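PDB 3E82: putative oxidoreductase from Klebsiella pneumoniae subsp. pneumoniae MGH 78578, which probably acts as an oxidoreductase of the Gfo/Idh/MocA family, with a Rossmann-type domain expected to bind a nicotinamide nucleotide. Local coordinates for residues B[302-305]-B[306-309]. Sequence-based numbering, arbitrary orientation.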
# COMPACT_ATOMS: atom_id res chain seq x y z
N TYR B 302 6.32 -5.66 28.93
CA TYR B 302 7.31 -4.59 28.93
C TYR B 302 7.86 -4.37 30.35
O TYR B 302 9.06 -4.31 30.55
CB TYR B 302 6.70 -3.28 28.43
CG TYR B 302 7.69 -2.13 28.46
CD1 TYR B 302 8.59 -1.93 27.42
CD2 TYR B 302 7.76 -1.26 29.56
CE1 TYR B 302 9.54 -0.91 27.46
CE2 TYR B 302 8.71 -0.23 29.61
CZ TYR B 302 9.59 -0.07 28.56
OH TYR B 302 10.55 0.92 28.60
N TYR B 303 6.96 -4.24 31.32
CA TYR B 303 7.36 -4.01 32.70
C TYR B 303 7.94 -5.25 33.38
O TYR B 303 8.83 -5.14 34.23
CB TYR B 303 6.19 -3.44 33.51
CG TYR B 303 6.05 -1.94 33.34
CD1 TYR B 303 7.05 -1.07 33.77
CD2 TYR B 303 4.93 -1.39 32.71
CE1 TYR B 303 6.95 0.31 33.58
CE2 TYR B 303 4.82 -0.00 32.51
CZ TYR B 303 5.84 0.84 32.95
OH TYR B 303 5.75 2.21 32.75
N MSE B 304 7.45 -6.43 33.01
CA MSE B 304 7.98 -7.66 33.60
C MSE B 304 9.42 -7.83 33.14
O MSE B 304 10.29 -8.23 33.92
CB MSE B 304 7.14 -8.85 33.16
CG MSE B 304 5.67 -8.71 33.50
SE MSE B 304 4.63 -10.25 33.00
CE MSE B 304 3.65 -9.58 31.49
N LEU B 305 9.68 -7.50 31.88
CA LEU B 305 11.03 -7.62 31.33
C LEU B 305 11.95 -6.51 31.85
O LEU B 305 13.13 -6.75 32.12
CB LEU B 305 10.97 -7.62 29.80
CG LEU B 305 10.26 -8.84 29.19
CD1 LEU B 305 10.13 -8.67 27.68
CD2 LEU B 305 11.06 -10.12 29.50
N ILE B 306 11.42 -5.30 32.00
CA ILE B 306 12.22 -4.20 32.53
C ILE B 306 12.60 -4.59 33.96
O ILE B 306 13.72 -4.35 34.42
CB ILE B 306 11.42 -2.87 32.56
CG1 ILE B 306 11.37 -2.25 31.15
CG2 ILE B 306 12.01 -1.94 33.60
CD1 ILE B 306 12.68 -1.64 30.65
N ARG B 307 11.64 -5.18 34.67
CA ARG B 307 11.85 -5.65 36.04
C ARG B 307 13.00 -6.64 36.03
O ARG B 307 13.99 -6.48 36.75
CB ARG B 307 10.58 -6.35 36.56
CG ARG B 307 10.70 -6.92 37.97
CD ARG B 307 9.54 -7.87 38.26
NE ARG B 307 9.52 -8.95 37.27
CZ ARG B 307 8.52 -9.81 37.10
NH1 ARG B 307 7.44 -9.74 37.87
NH2 ARG B 307 8.61 -10.73 36.15
N ASP B 308 12.87 -7.67 35.21
CA ASP B 308 13.90 -8.70 35.13
C ASP B 308 15.25 -8.13 34.74
O ASP B 308 16.29 -8.56 35.26
CB ASP B 308 13.48 -9.79 34.14
CG ASP B 308 12.23 -10.53 34.60
OD1 ASP B 308 11.97 -10.52 35.82
OD2 ASP B 308 11.52 -11.11 33.75
N ALA B 309 15.24 -7.15 33.85
CA ALA B 309 16.48 -6.52 33.42
C ALA B 309 17.12 -5.77 34.59
O ALA B 309 18.33 -5.80 34.77
CB ALA B 309 16.22 -5.57 32.25
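Two successive turns of helix 300-310 meet here, Y302 touching I306 and M304 touching R307. Four i to i+4 backbone hydrogen bonds tie the turns together, among them I306 N to Y302 O at 2.9 Å, D308 N to M304 O and A309 N to L305 O at 2.8 Å. On the buried side, the Y302 ring lies with one face against I306. I306 CG1 sits over that face, displaced toward its rim, and makes a CH-pi contact 4.0 Å from the ring centroid; its nearest ring atom is Y302 CE2 at 3.7 Å. With CG1 beside its own backbone N (chi1 -79°), I306 reaches back along the helix to the ring, and CD1 carries on toward the phenol oxygen. On the other flank, R307 doubles back over M304: CG extends anti to the backbone N, then a bend at chi3 (57°) brings one guanidinium face over M304 CA and CB, with R307 NH2 3.8 Å from M304 CB. R307 NE also forms a long salt bridge to D308 OD1 (3.3 Å), meeting the oxygen from above the carboxylate plane. R307 NH1 instead hydrogen-bonds P31 O, while the R307 side chain also touches L33 of strand 33-39. Y303 packs against helix 17-28, its hydroxyl hydrogen-bonded to H23 ND1, and the Y302 hydroxyl hydrogen-bonds S122 OG of strand 121-123 while its ring stacks edge-to-face with F124, so this helix of the C-terminal family region lies against elements of the Rossmann domain.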